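Local coordinates for protein putative esterase/lipase/thioesterase (Silicibacter sp., PDB 2PBL) that probably hydrolyses ester or thioester bonds, as a putative esterase, lipase or thioesterase of the alpha/beta hydrolase fold, at residues 110-113 / 114-118; 151-154 / 155-158; 184-188 / 189-193. One frame throughout, in Å; residues are numbered along the deposited sequence.

Interaction 1 (110-113 / 114-118)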
loop_
_atom_site.group_PDB
_atom_site.type_symbol
_atom_site.label_atom_id
_atom_site.label_comp_id
_atom_site.label_asym_id
_atom_site.label_seq_id
_atom_site.Cartn_x
_atom_site.Cartn_y
_atom_site.Cartn_z
ATOM N N SER A 110 -7.380 9.783 8.208
ATOM C CA SER A 110 -6.247 10.279 9.032
ATOM C C SER A 110 -5.871 9.339 10.175
ATOM O O SER A 110 -4.704 9.262 10.581
ATOM C CB SER A 110 -6.515 11.685 9.566
ATOM O OG SER A 110 -7.598 11.682 10.486
ATOM N N GLU A 111 -6.865 8.668 10.740
ATOM C CA GLU A 111 -6.612 7.660 11.779
ATOM C C GLU A 111 -5.965 6.424 11.175
ATOM O O GLU A 111 -5.157 5.752 11.801
ATOM C CB GLU A 111 -7.907 7.225 12.464
ATOM C CG GLU A 111 -8.650 8.327 13.144
ATOM C CD GLU A 111 -9.899 7.812 13.805
ATOM O OE1 GLU A 111 -9.798 7.205 14.914
ATOM O OE2 GLU A 111 -10.962 8.018 13.198
ATOM N N ILE A 112 -6.365 6.079 9.953
ATOM C CA ILE A 112 -5.743 4.950 9.284
ATOM C C ILE A 112 -4.248 5.196 9.043
ATOM O O ILE A 112 -3.380 4.325 9.223
ATOM C CB ILE A 112 -6.446 4.603 7.929
ATOM C CG1 ILE A 112 -7.932 4.255 8.164
ATOM C CG2 ILE A 112 -5.733 3.375 7.298
ATOM C CD1 ILE A 112 -8.720 3.977 6.911
ATOM N N THR A 113 -3.951 6.401 8.607
ATOM C CA THR A 113 -2.572 6.843 8.436
ATOM C C THR A 113 -1.735 6.620 9.732
ATOM O O THR A 113 -0.604 6.065 9.704
ATOM C CB THR A 113 -2.649 8.331 7.964
ATOM O OG1 THR A 113 -3.099 8.294 6.594
ATOM C CG2 THR A 113 -1.281 8.963 7.974
ATOM N N GLN A 114 -2.342 6.976 10.872
ATOM C CA GLN A 114 -1.691 6.841 12.178
ATOM C C GLN A 114 -1.475 5.366 12.480
ATOM O O GLN A 114 -0.422 5.003 12.950
ATOM C CB GLN A 114 -2.464 7.617 13.289
ATOM C CG GLN A 114 -2.500 9.069 13.061
ATOM C CD GLN A 114 -1.144 9.705 13.130
ATOM O OE1 GLN A 114 -0.357 9.393 14.014
ATOM N NE2 GLN A 114 -0.855 10.614 12.192
ATOM N N GLN A 115 -2.451 4.512 12.158
ATOM C CA GLN A 115 -2.324 3.071 12.327
ATOM C C GLN A 115 -1.211 2.439 11.491
ATOM O O GLN A 115 -0.458 1.596 11.982
ATOM C CB GLN A 115 -3.648 2.374 12.019
ATOM C CG GLN A 115 -4.679 2.617 13.090
ATOM C CD GLN A 115 -6.075 2.001 12.814
ATOM O OE1 GLN A 115 -6.243 1.088 11.985
ATOM N NE2 GLN A 115 -7.079 2.490 13.570
ATOM N N ILE A 116 -1.080 2.876 10.231
ATOM C CA ILE A 116 0.012 2.397 9.369
ATOM C C ILE A 116 1.342 2.799 9.987
ATOM O O ILE A 116 2.281 1.996 10.009
ATOM C CB ILE A 116 -0.125 2.914 7.908
ATOM C CG1 ILE A 116 -1.448 2.461 7.325
ATOM C CG2 ILE A 116 0.997 2.381 7.051
ATOM C CD1 ILE A 116 -1.636 0.934 7.507
ATOM N N SER A 117 1.430 4.011 10.549
ATOM C CA SER A 117 2.630 4.422 11.212
ATOM C C SER A 117 2.964 3.480 12.390
ATOM O O SER A 117 4.107 3.080 12.577
ATOM C CB SER A 117 2.517 5.859 11.740
ATOM O OG SER A 117 3.748 6.239 12.361
ATOM N N GLN A 118 1.966 3.176 13.193
ATOM C CA GLN A 118 2.113 2.256 14.287
ATOM C C GLN A 118 2.565 0.858 13.803
ATOM O O GLN A 118 3.442 0.230 14.414
ATOM C CB GLN A 118 0.804 2.179 15.086
ATOM C CG GLN A 118 0.444 3.449 15.842
ATOM C CD GLN A 118 1.481 3.799 16.931
ATOM O OE1 GLN A 118 1.900 2.931 17.735
ATOM N NE2 GLN A 118 1.890 5.070 16.966
HETATM O O HOH W 1 -2.732 10.916 10.117
#

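Interaction 2 (151-154 / 155-158)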
loop_
_atom_site.group_PDB
_atom_site.type_symbol
_atom_site.label_atom_id
_atom_site.label_comp_id
_atom_site.label_asym_id
_atom_site.label_seq_id
_atom_site.Cartn_x
_atom_site.Cartn_y
_atom_site.Cartn_z
ATOM N N VAL A 151 4.442 12.105 10.886
ATOM C CA VAL A 151 3.675 10.875 10.994
ATOM C C VAL A 151 4.468 9.681 11.541
ATOM O O VAL A 151 4.016 9.015 12.481
ATOM C CB VAL A 151 2.997 10.547 9.644
ATOM C CG1 VAL A 151 2.241 9.244 9.693
ATOM C CG2 VAL A 151 2.032 11.699 9.252
ATOM N N LEU A 152 5.628 9.387 10.955
ATOM C CA LEU A 152 6.448 8.215 11.342
ATOM C C LEU A 152 7.690 8.664 12.159
ATOM O O LEU A 152 8.246 9.689 11.844
ATOM C CB LEU A 152 6.876 7.509 10.045
ATOM C CG LEU A 152 7.563 6.156 10.181
ATOM C CD1 LEU A 152 6.560 5.138 10.545
ATOM C CD2 LEU A 152 8.212 5.808 8.865
ATOM N N PRO A 153 8.059 7.948 13.240
ATOM C CA PRO A 153 9.221 8.346 14.030
ATOM C C PRO A 153 10.499 8.418 13.197
ATOM O O PRO A 153 10.661 7.623 12.277
ATOM C CB PRO A 153 9.346 7.241 15.113
ATOM C CG PRO A 153 8.006 6.646 15.209
ATOM C CD PRO A 153 7.391 6.778 13.824
ATOM N N GLU A 154 11.353 9.391 13.508
ATOM C CA GLU A 154 12.668 9.566 12.846
ATOM C C GLU A 154 13.455 8.242 12.753
ATOM O O GLU A 154 14.037 7.903 11.712
ATOM C CB GLU A 154 13.485 10.572 13.668
ATOM C CG GLU A 154 14.878 10.836 13.174
ATOM C CD GLU A 154 14.887 11.758 11.991
ATOM O OE1 GLU A 154 15.170 11.284 10.852
ATOM O OE2 GLU A 154 14.577 12.956 12.215
ATOM N N ALA A 155 13.509 7.513 13.854
ATOM C CA ALA A 155 14.246 6.253 13.902
ATOM C C ALA A 155 13.814 5.217 12.838
ATOM O O ALA A 155 14.605 4.345 12.425
ATOM C CB ALA A 155 14.141 5.612 15.289
ATOM N N VAL A 156 12.573 5.300 12.398
ATOM C CA VAL A 156 12.068 4.383 11.356
ATOM C C VAL A 156 12.259 5.054 10.005
ATOM O O VAL A 156 12.750 4.484 9.050
ATOM C CB VAL A 156 10.551 4.052 11.550
ATOM C CG1 VAL A 156 10.141 2.891 10.652
ATOM C CG2 VAL A 156 10.306 3.712 12.966
ATOM N N GLY A 157 11.829 6.301 9.914
ATOM C CA GLY A 157 11.982 7.017 8.690
ATOM C C GLY A 157 13.412 7.014 8.183
ATOM O O GLY A 157 13.629 6.796 6.966
ATOM N N ALA A 158 14.392 7.190 9.067
ATOM C CA ALA A 158 15.799 7.266 8.616
ATOM C C ALA A 158 16.222 6.053 7.839
ATOM O O ALA A 158 17.111 6.141 6.983
ATOM C CB ALA A 158 16.727 7.461 9.779
#

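Interaction 3 (184-188 / 189-193)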
loop_
_atom_site.group_PDB
_atom_site.type_symbol
_atom_site.label_atom_id
_atom_site.label_comp_id
_atom_site.label_asym_id
_atom_site.label_seq_id
_atom_site.Cartn_x
_atom_site.Cartn_y
_atom_site.Cartn_z
ATOM N N PHE A 184 -15.881 8.349 4.167
ATOM C CA PHE A 184 -14.656 9.049 4.613
ATOM C C PHE A 184 -14.992 10.228 5.517
ATOM O O PHE A 184 -14.288 10.509 6.498
ATOM C CB PHE A 184 -13.835 9.543 3.429
ATOM C CG PHE A 184 -13.581 8.497 2.380
ATOM C CD1 PHE A 184 -13.277 7.201 2.729
ATOM C CD2 PHE A 184 -13.565 8.854 1.046
ATOM C CE1 PHE A 184 -13.016 6.268 1.762
ATOM C CE2 PHE A 184 -13.315 7.939 0.065
ATOM C CZ PHE A 184 -13.054 6.635 0.424
ATOM N N LYS A 185 -16.068 10.916 5.171
ATOM C CA LYS A 185 -16.584 12.081 5.894
ATOM C C LYS A 185 -15.577 13.205 6.008
ATOM O O LYS A 185 -15.426 13.814 7.078
ATOM C CB LYS A 185 -17.142 11.676 7.275
ATOM C CG LYS A 185 -18.289 10.642 7.208
ATOM C CD LYS A 185 -18.691 10.143 8.590
ATOM C CE LYS A 185 -19.562 8.862 8.516
ATOM N NZ LYS A 185 -20.927 9.097 7.922
HETATM N N MSE A 186 -14.876 13.469 4.908
HETATM C CA MSE A 186 -13.874 14.521 4.843
HETATM C C MSE A 186 -14.436 15.815 4.303
HETATM O O MSE A 186 -15.334 15.796 3.448
HETATM C CB MSE A 186 -12.754 14.123 3.912
HETATM C CG MSE A 186 -11.922 12.973 4.422
HETATM SE SE MSE A 186 -10.421 12.696 3.182
HETATM C CE MSE A 186 -11.331 11.962 1.552
ATOM N N ASP A 187 -13.930 16.931 4.830
ATOM C CA ASP A 187 -14.167 18.250 4.251
ATOM C C ASP A 187 -12.917 18.608 3.470
ATOM O O ASP A 187 -11.936 17.858 3.499
ATOM C CB ASP A 187 -14.544 19.346 5.288
ATOM C CG ASP A 187 -13.479 19.618 6.336
ATOM O OD1 ASP A 187 -12.262 19.410 6.125
ATOM O OD2 ASP A 187 -13.876 20.112 7.406
ATOM N N ALA A 188 -12.904 19.749 2.796
ATOM C CA ALA A 188 -11.755 20.100 1.978
ATOM C C ALA A 188 -10.408 20.101 2.724
ATOM O O ALA A 188 -9.423 19.551 2.224
ATOM C CB ALA A 188 -11.961 21.434 1.325
ATOM N N ASP A 189 -10.366 20.739 3.888
ATOM C CA ASP A 189 -9.127 20.786 4.678
ATOM C C ASP A 189 -8.649 19.399 5.131
ATOM O O ASP A 189 -7.435 19.172 5.196
ATOM C CB ASP A 189 -9.287 21.701 5.903
ATOM C CG ASP A 189 -9.376 23.164 5.529
ATOM O OD1 ASP A 189 -8.827 23.573 4.487
ATOM O OD2 ASP A 189 -9.978 23.911 6.301
ATOM N N ALA A 190 -9.581 18.505 5.453
ATOM C CA ALA A 190 -9.232 17.150 5.823
ATOM C C ALA A 190 -8.633 16.387 4.617
ATOM O O ALA A 190 -7.661 15.652 4.773
ATOM C CB ALA A 190 -10.427 16.423 6.382
ATOM N N ALA A 191 -9.194 16.579 3.430
ATOM C CA ALA A 191 -8.687 15.927 2.213
ATOM C C ALA A 191 -7.274 16.407 1.900
ATOM O O ALA A 191 -6.360 15.597 1.618
ATOM C CB ALA A 191 -9.599 16.194 1.061
ATOM N N ILE A 192 -7.094 17.720 2.019
ATOM C CA ILE A 192 -5.799 18.372 1.824
ATOM C C ILE A 192 -4.789 17.863 2.834
ATOM O O ILE A 192 -3.694 17.455 2.462
ATOM C CB ILE A 192 -5.917 19.926 1.961
ATOM C CG1 ILE A 192 -6.731 20.495 0.814
ATOM C CG2 ILE A 192 -4.519 20.642 1.944
ATOM C CD1 ILE A 192 -7.349 21.842 1.161
ATOM N N ALA A 193 -5.147 17.909 4.118
ATOM C CA ALA A 193 -4.258 17.441 5.169
ATOM C C ALA A 193 -3.724 16.027 4.905
ATOM O O ALA A 193 -2.569 15.722 5.213
ATOM C CB ALA A 193 -4.981 17.437 6.484
#

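Interaction 1 (110-113 / 114-118)
Gln114 reaches the carbonyl of Ser110, one helical turn earlier, by a weak direct bond and through a water. The backbone bond from Gln114 N to Ser110 O is long, at 3.3 Å; a water bridges the same two residues, donating to Ser110 O and accepting from Gln114 NE2 at 2.8 Å. Gln114 CG lies 3.3 Å from Ser110 O, and a fold at the second torsion (chi2 -65°) then brings the amide round to the water. Gln115 follows with a firm bond from its N to Glu111 O of 3.0 Å. Its CG rests beside that same oxygen, while the extended chain carries OE1 away to the backbone N of Glu102. Ile116 N binds Ile112 O at 2.9 Å. Beside this bond the two isoleucines meet through Ile112 CG2 and Ile116 CG1, 4.4 Å apart, a loose apolar contact along one flank of the helix. Ser117 N completes the series with a bond of 3.0 Å to Thr113 O, and its hydroxyl, anti to its own backbone N, reaches across to Val151 O. All of this lies on helix 109-126, one face of which is buried in the alpha/beta hydrolase fold: Ile112 and Thr113 pack on helix 138-145, and Ile112 and Gln115 also touch the loop at Tyr101.

Interaction 2 (151-154 / 155-158)
The start of helix 154-157, a short helix entered from the loop that follows helix 138-145, is built here, with Pro153 at the N-cap position. The proline ring leaves this residue no backbone N-H to donate, and its side chain offers no capping oxygen; what it contributes is its carbonyl. Pro153 O accepts two backbone bonds, and they arrive differently. Gly157 N comes nearly head-on to Pro153 O at 2.9 Å with an almost straight N-H...O angle of 177°, the i to i+4 bond of an alpha-helical turn. Val156 N, 3.0 Å from Pro153 O, sits well above the carbonyl plane, 53° out of it, and makes the more bent i to i+3 bond of the pair. Glu154 O continues the pattern by accepting from Ala158 N at 2.8 Å, and the methyl of Ala158 leans against that same oxygen.

An apolar contact accompanies the turn. Leu152, just before the cap, has CG anti to its backbone N (chi1 -171°), which lays its branched end against Val156. Leu152 CG stands 3.9 Å from Val156 CB, and the Leu152 CD2 methyl meets Val156 CG1 at the same separation, the two side chains crossing at about a right angle. Leu152 CD2 also approaches Gly157 N at 3.8 Å, where the glycine presents only backbone. Through its other methyl, CG2, Val156 is met more loosely by Pro153 CB.

Leu152, Pro153 and Val156 together face helix 109-126: Leu152 touches Ser117 and Thr121, Pro153 lies on Thr121, and Val156 lies on Val120. Tyr203 donates its hydroxyl to Leu152 O and also touches Glu154, and the chain then runs on from this short helix into strand 160-166 of the central sheet.

Interaction 3 (184-188 / 189-193)
Asp187 caps the first turn of helix 188-193, and its carboxylate reaches Ala190. From CB, the side chain swings with CG between the backbone N and the carbonyl carbon (chi1 61°), bringing CG within 4.1 Å of Ala190 N. At the tip, OD1 accepts from Ala190 N at 2.9 Å, the donor lying nearly along the C-O axis, and also rests 3.5 Å from Ala190 CB. The backbone carbonyl of the same residue takes the next amide, Ala191 N to Asp187 O at 3.0 Å. Before the cap, Met186, present as selenomethionine, sets CB 4.1 Å from Ala190 CB, and an extended chi2 carries SE to 3.8 Å from Ala191 CA; its chain also packs on Ile109. One step further, Ile192 N binds Ala188 O, and Ile192 CG1 lies 3.2 Å from Ala188 O, with CD1 close by. With an alanine here, CG1 and CD1 are gone, which would probably strip Ala188 O of much of its apolar cover and Arg173 of its contact. A side-chain oxygen at the N-cap taking the N-H of the third residue on, as Asp187 does for Ala190, is the classic aspartate N-cap of an alpha-helix.

In the fold
The three contacts are local turns of one alpha/beta hydrolase fold, and they differ with depth. Interaction 1 is largely buried in the first half of a long helix and relies on repeated backbone bonds, with one water-bridged glutamine. Interactions 2 and 3 are partly buried helix starts: both use the carbonyl of the cap residue, and 184-193 adds a carboxylate where 151-158 has a proline. Both place an apolar residue just before the cap to cover the first turn. Interactions 1 and 2 touch directly, the methyl Thr113 CG2 packing on Val151 CG1; interaction 3 touches neither, although Met186 also packs on helix 109-126.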